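Local coordinates for protein pre-crRNA processing endonuclease (Streptococcus mutans, PDB 4R0J) that probably cleaves CRISPR precursor transcripts as a Cas5-family, RNA-binding endonuclease of the subtype I-C antiviral defence system, at residues R9-F22 / L141-Q155. Numbering follows the deposited sequence. Where two conformers were deposited one is given.
Sequences RNFYARIRGDRALF and LGTRECFGLVDEISQ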
loop_
_atom_site.group_PDB
_atom_site.type_symbol
_atom_site.label_atom_id
_atom_site.label_comp_id
_atom_site.label_asym_id
_atom_site.label_seq_id
_atom_site.Cartn_x
_atom_site.Cartn_y
_atom_site.Cartn_z
ATOM N N ARG A 9 1.608 8.354 -15.083
ATOM C CA ARG A 9 2.537 7.268 -15.346
ATOM C C ARG A 9 2.589 6.332 -14.137
ATOM O O ARG A 9 2.163 6.663 -13.033
ATOM C CB ARG A 9 3.932 7.799 -15.686
ATOM C CG ARG A 9 4.703 8.366 -14.505
ATOM C CD ARG A 9 6.125 8.704 -14.914
ATOM N NE ARG A 9 6.943 9.196 -13.806
ATOM C CZ ARG A 9 7.617 8.421 -12.958
ATOM N NH1 ARG A 9 7.566 7.095 -13.062
ATOM N NH2 ARG A 9 8.343 8.975 -11.997
ATOM N N ASN A 10 3.050 5.102 -14.370
ATOM C CA ASN A 10 3.238 4.209 -13.241
ATOM C C ASN A 10 4.430 4.738 -12.459
ATOM O O ASN A 10 5.436 5.153 -13.053
ATOM C CB ASN A 10 3.524 2.779 -13.709
ATOM C CG ASN A 10 2.269 2.040 -14.127
ATOM O OD1 ASN A 10 1.239 2.109 -13.453
ATOM N ND2 ASN A 10 2.351 1.318 -15.242
ATOM N N PHE A 11 4.314 4.729 -11.140
ATOM C CA PHE A 11 5.412 5.079 -10.263
ATOM C C PHE A 11 5.823 3.843 -9.500
ATOM O O PHE A 11 4.998 2.962 -9.235
ATOM C CB PHE A 11 4.978 6.148 -9.263
ATOM C CG PHE A 11 4.739 7.487 -9.886
ATOM C CD1 PHE A 11 5.796 8.339 -10.152
ATOM C CD2 PHE A 11 3.456 7.894 -10.215
ATOM C CE1 PHE A 11 5.577 9.587 -10.732
ATOM C CE2 PHE A 11 3.230 9.140 -10.788
ATOM C CZ PHE A 11 4.294 9.983 -11.053
ATOM N N TYR A 12 7.094 3.796 -9.123
ATOM C CA TYR A 12 7.615 2.664 -8.370
ATOM C C TYR A 12 8.391 3.134 -7.152
ATOM O O TYR A 12 9.313 3.946 -7.265
ATOM C CB TYR A 12 8.512 1.803 -9.261
ATOM C CG TYR A 12 7.846 1.369 -10.550
ATOM C CD1 TYR A 12 7.864 2.188 -11.667
ATOM C CD2 TYR A 12 7.189 0.146 -10.643
ATOM C CE1 TYR A 12 7.256 1.808 -12.844
ATOM C CE2 TYR A 12 6.576 -0.246 -11.827
ATOM C CZ TYR A 12 6.608 0.593 -12.916
ATOM O OH TYR A 12 6.006 0.239 -14.094
ATOM N N ALA A 13 8.033 2.587 -5.999
ATOM C CA ALA A 13 8.664 2.943 -4.738
ATOM C C ALA A 13 9.124 1.701 -4.003
ATOM O O ALA A 13 8.446 0.673 -4.008
ATOM C CB ALA A 13 7.698 3.722 -3.871
ATOM N N ARG A 14 10.285 1.805 -3.375
ATOM C CA ARG A 14 10.751 0.775 -2.456
ATOM C C ARG A 14 10.562 1.258 -1.012
ATOM O O ARG A 14 10.974 2.362 -0.656
ATOM C CB ARG A 14 12.210 0.422 -2.743
ATOM C CG ARG A 14 12.818 -0.508 -1.715
ATOM C CD ARG A 14 14.185 -0.987 -2.134
ATOM N NE ARG A 14 15.064 0.117 -2.486
ATOM C CZ ARG A 14 16.093 0.011 -3.321
ATOM N NH1 ARG A 14 16.371 -1.157 -3.894
ATOM N NH2 ARG A 14 16.844 1.073 -3.589
ATOM N N ILE A 15 9.921 0.426 -0.193
ATOM C CA ILE A 15 9.646 0.745 1.209
ATOM C C ILE A 15 10.356 -0.267 2.081
ATOM O O ILE A 15 10.179 -1.473 1.892
ATOM C CB ILE A 15 8.131 0.592 1.526
ATOM C CG1 ILE A 15 7.254 1.182 0.411
ATOM C CG2 ILE A 15 7.814 1.143 2.908
ATOM C CD1 ILE A 15 7.466 2.634 0.168
ATOM N N ARG A 16 11.160 0.212 3.030
ATOM C CA ARG A 16 11.866 -0.676 3.951
ATOM C C ARG A 16 11.560 -0.309 5.397
ATOM O O ARG A 16 11.341 0.863 5.719
ATOM C CB ARG A 16 13.376 -0.592 3.723
ATOM C CG ARG A 16 13.856 -1.222 2.421
ATOM C CD ARG A 16 15.293 -0.781 2.159
ATOM N NE ARG A 16 15.859 -1.435 0.984
ATOM C CZ ARG A 16 16.983 -1.051 0.390
ATOM N NH1 ARG A 16 17.661 -0.011 0.859
ATOM N NH2 ARG A 16 17.425 -1.701 -0.679
ATOM N N GLY A 17 11.565 -1.303 6.274
ATOM C CA GLY A 17 11.339 -1.038 7.684
ATOM C C GLY A 17 11.869 -2.146 8.553
ATOM O O GLY A 17 11.843 -3.315 8.165
ATOM N N ASP A 18 12.355 -1.796 9.739
ATOM C CA ASP A 18 12.838 -2.813 10.656
ATOM C C ASP A 18 11.674 -3.583 11.272
ATOM O O ASP A 18 11.831 -4.724 11.706
ATOM C CB ASP A 18 13.711 -2.189 11.748
ATOM C CG ASP A 18 15.058 -1.734 11.219
ATOM O OD1 ASP A 18 15.417 -2.149 10.098
ATOM O OD2 ASP A 18 15.754 -0.968 11.921
ATOM N N ARG A 19 10.514 -2.942 11.307
ATOM C CA ARG A 19 9.352 -3.484 11.982
ATOM C C ARG A 19 8.082 -2.959 11.334
ATOM O O ARG A 19 8.033 -1.817 10.859
ATOM C CB ARG A 19 9.402 -3.092 13.465
ATOM C CG ARG A 19 8.214 -3.522 14.292
ATOM C CD ARG A 19 8.421 -3.139 15.754
ATOM N NE ARG A 19 9.612 -3.774 16.314
ATOM C CZ ARG A 19 10.079 -3.539 17.536
ATOM N NH1 ARG A 19 9.456 -2.678 18.333
ATOM N NH2 ARG A 19 11.169 -4.163 17.965
ATOM N N ALA A 20 7.047 -3.789 11.305
ATOM C CA ALA A 20 5.770 -3.343 10.770
ATOM C C ALA A 20 4.624 -4.057 11.473
ATOM O O ALA A 20 4.816 -5.121 12.072
ATOM C CB ALA A 20 5.708 -3.562 9.241
ATOM N N LEU A 21 3.446 -3.440 11.439
ATOM C CA LEU A 21 2.252 -4.016 12.046
ATOM C C LEU A 21 1.061 -3.691 11.153
ATOM O O LEU A 21 0.559 -2.564 11.147
ATOM C CB LEU A 21 2.028 -3.456 13.446
ATOM C CG LEU A 21 0.815 -3.964 14.230
ATOM C CD1 LEU A 21 0.896 -5.473 14.404
ATOM C CD2 LEU A 21 0.709 -3.275 15.590
ATOM N N PHE A 22 0.619 -4.676 10.388
ATOM C CA PHE A 22 -0.494 -4.489 9.461
ATOM C C PHE A 22 -1.673 -5.254 10.030
ATOM O O PHE A 22 -1.584 -6.455 10.275
ATOM C CB PHE A 22 -0.134 -4.997 8.065
ATOM C CG PHE A 22 1.066 -4.314 7.465
ATOM C CD1 PHE A 22 1.119 -2.925 7.379
ATOM C CD2 PHE A 22 2.144 -5.059 7.010
ATOM C CE1 PHE A 22 2.223 -2.282 6.831
ATOM C CE2 PHE A 22 3.256 -4.432 6.467
ATOM C CZ PHE A 22 3.293 -3.039 6.372
ATOM N N LEU A 141 4.662 2.316 9.350
ATOM C CA LEU A 141 4.282 0.964 8.975
ATOM C C LEU A 141 3.449 0.321 10.074
ATOM O O LEU A 141 3.695 -0.817 10.445
ATOM C CB LEU A 141 5.527 0.123 8.717
ATOM C CG LEU A 141 6.465 0.667 7.646
ATOM C CD1 LEU A 141 7.702 -0.215 7.519
ATOM C CD2 LEU A 141 5.743 0.788 6.318
ATOM N N GLY A 142 2.468 1.054 10.600
ATOM C CA GLY A 142 1.475 0.447 11.467
ATOM C C GLY A 142 1.396 0.931 12.901
ATOM O O GLY A 142 0.379 0.713 13.565
ATOM N N THR A 143 2.471 1.540 13.396
ATOM C CA THR A 143 2.436 2.242 14.672
ATOM C C THR A 143 3.302 3.482 14.558
ATOM O O THR A 143 4.063 3.630 13.595
ATOM C CB THR A 143 2.959 1.393 15.861
ATOM O OG1 THR A 143 4.395 1.435 15.899
ATOM C CG2 THR A 143 2.476 -0.048 15.775
ATOM N N ARG A 144 3.203 4.362 15.544
ATOM C CA ARG A 144 3.963 5.608 15.510
ATOM C C ARG A 144 5.453 5.349 15.741
ATOM O O ARG A 144 6.275 6.265 15.643
ATOM C CB ARG A 144 3.424 6.620 16.529
ATOM C CG ARG A 144 3.678 6.264 17.983
ATOM C CD ARG A 144 3.193 7.380 18.906
ATOM N NE ARG A 144 1.740 7.524 18.881
ATOM C CZ ARG A 144 1.097 8.686 18.960
ATOM N NH1 ARG A 144 1.775 9.825 19.063
ATOM N NH2 ARG A 144 -0.229 8.710 18.930
ATOM N N GLU A 145 5.795 4.101 16.047
ATOM C CA GLU A 145 7.186 3.729 16.295
ATOM C C GLU A 145 7.773 2.900 15.152
ATOM O O GLU A 145 8.975 2.637 15.122
ATOM C CB GLU A 145 7.320 2.965 17.618
ATOM C CG GLU A 145 6.713 3.676 18.825
ATOM C CD GLU A 145 7.372 5.014 19.123
ATOM O OE1 GLU A 145 8.336 5.382 18.416
ATOM O OE2 GLU A 145 6.925 5.702 20.069
ATOM N N CYS A 146 6.923 2.489 14.217
ATOM C CA CYS A 146 7.366 1.714 13.058
ATOM C C CYS A 146 7.602 2.634 11.867
ATOM O O CYS A 146 6.723 2.801 11.033
ATOM C CB CYS A 146 6.315 0.664 12.687
ATOM S SG CYS A 146 6.123 -0.654 13.910
ATOM N N PHE A 147 8.784 3.236 11.784
ATOM C CA PHE A 147 9.062 4.128 10.663
ATOM C C PHE A 147 9.451 3.349 9.416
ATOM O O PHE A 147 10.113 2.317 9.505
ATOM C CB PHE A 147 10.167 5.122 11.014
ATOM C CG PHE A 147 9.706 6.242 11.897
ATOM C CD1 PHE A 147 9.188 7.408 11.348
ATOM C CD2 PHE A 147 9.774 6.124 13.278
ATOM C CE1 PHE A 147 8.761 8.446 12.165
ATOM C CE2 PHE A 147 9.347 7.151 14.099
ATOM C CZ PHE A 147 8.839 8.315 13.539
ATOM N N GLY A 148 9.043 3.860 8.262
ATOM C CA GLY A 148 9.417 3.276 6.991
ATOM C C GLY A 148 10.356 4.201 6.248
ATOM O O GLY A 148 10.369 5.410 6.471
ATOM N N LEU A 149 11.167 3.621 5.378
ATOM C CA LEU A 149 12.082 4.382 4.552
ATOM C C LEU A 149 11.678 4.152 3.102
ATOM O O LEU A 149 11.597 3.013 2.645
ATOM C CB LEU A 149 13.511 3.903 4.784
ATOM C CG LEU A 149 14.655 4.827 4.382
ATOM C CD1 LEU A 149 14.619 6.095 5.217
ATOM C CD2 LEU A 149 15.984 4.099 4.550
ATOM N N VAL A 150 11.413 5.240 2.392
ATOM C CA VAL A 150 10.964 5.171 1.008
ATOM C C VAL A 150 12.046 5.684 0.085
ATOM O O VAL A 150 12.659 6.718 0.356
ATOM C CB VAL A 150 9.712 6.053 0.792
ATOM C CG1 VAL A 150 9.495 6.328 -0.689
ATOM C CG2 VAL A 150 8.486 5.416 1.420
ATOM N N ASP A 151 12.299 4.967 -1.005
ATOM C CA ASP A 151 13.111 5.524 -2.080
ATOM C C ASP A 151 12.545 5.135 -3.449
ATOM O O ASP A 151 11.722 4.224 -3.547
ATOM C CB ASP A 151 14.601 5.172 -1.924
ATOM C CG ASP A 151 14.903 3.706 -2.185
ATOM O OD1 ASP A 151 14.215 2.832 -1.616
ATOM O OD2 ASP A 151 15.856 3.430 -2.951
ATOM N N GLU A 152 12.934 5.861 -4.491
ATOM C CA GLU A 152 12.390 5.585 -5.815
ATOM C C GLU A 152 13.192 4.496 -6.505
ATOM O O GLU A 152 14.419 4.459 -6.414
ATOM C CB GLU A 152 12.348 6.846 -6.692
ATOM C CG GLU A 152 11.542 6.649 -7.986
ATOM C CD GLU A 152 11.419 7.912 -8.836
ATOM O OE1 GLU A 152 12.468 8.483 -9.210
ATOM O OE2 GLU A 152 10.272 8.325 -9.138
ATOM N N ILE A 153 12.488 3.594 -7.180
ATOM C CA ILE A 153 13.144 2.622 -8.041
ATOM C C ILE A 153 12.600 2.758 -9.455
ATOM O O ILE A 153 11.534 3.329 -9.663
ATOM C CB ILE A 153 12.927 1.189 -7.554
ATOM C CG1 ILE A 153 11.434 0.903 -7.397
ATOM C CG2 ILE A 153 13.655 0.958 -6.241
ATOM C CD1 ILE A 153 11.119 -0.562 -7.145
ATOM N N SER A 154 13.340 2.228 -10.420
ATOM C CA SER A 154 12.922 2.250 -11.814
ATOM C C SER A 154 12.008 1.062 -12.091
ATOM O O SER A 154 11.957 0.120 -11.305
ATOM C CB SER A 154 14.140 2.161 -12.725
ATOM O OG SER A 154 14.721 0.873 -12.647
ATOM N N GLN A 155 11.288 1.111 -13.206
ATOM C CA GLN A 155 10.466 -0.023 -13.611
ATOM C C GLN A 155 11.342 -1.261 -13.777
ATOM O O GLN A 155 10.943 -2.366 -13.427
ATOM C CB GLN A 155 9.752 0.276 -14.929
ATOM C CG GLN A 155 8.840 -0.848 -15.384
ATOM C CD GLN A 155 8.244 -0.592 -16.752
ATOM O OE1 GLN A 155 8.350 0.509 -17.292
ATOM N NE2 GLN A 155 7.616 -1.613 -17.324
HETATM O O HOH W 1 5.744 1.685 -16.452
HETATM O O HOH W 2 8.873 5.751 -10.074
HETATM O O HOH W 3 12.994 0.914 10.291
HETATM O O HOH W 4 10.004 -0.038 11.131
#
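Arg14 sends CG anti to its own nitrogen and then bends at chi3 (52°), while Asp151 holds CG between its nitrogen and carbonyl carbon; together these turns lay guanidinium and carboxylate edge to edge, 13° from coplanar. The pair sits on neighbouring antiparallel strands, 11-17 and 147-152, of the large sheet in this Cas5-family protein and illustrates how a cross-strand salt bridge can reinforce a hydrogen-bonded pair. The grip is side-on and bidentate: NE of Arg14 reaches OD1 of Asp151 at 3.0 Å and NH2 of Arg14 reaches OD2 of Asp151 at 2.6 Å, each oxygen offering its syn lone pair. The backbones of the same two residues exchange two hydrogen bonds, and those of Arg16 and Leu149 do likewise. Ile153 CG2 lies over the centre of one guanidinium face of Arg14, and Arg16 NH2 stands over the opposite face, offset toward the rim.

On the opposite face of the sheet, Ile15 and Val150 form an apolar patch, running side by side toward helix 41-51; Ile15 CD1 and Val150 CG2 are 3.2 Å apart, tighter than usual for carbons. Leu141 joins them, its CD2 near Ile15 CG2 and its CD1 against the CA of Gly17. Past the corner at Asp18, the Leu21 nitrogen donates to the Leu141 carbonyl oxygen (2.8 Å), tying the loop at Leu141 to the chain beyond the corner.

At the far end, Glu152 makes a long salt bridge to Arg9 and a second one to Arg132 of helix 120-132. There Gln155, opening helix 155-160, crosses the Tyr12 ring: its CA stands over the ring face, 3.9 Å from the centroid, in a CH-pi contact, and Gln155 CG comes within 3.3 Å of Tyr12 OH.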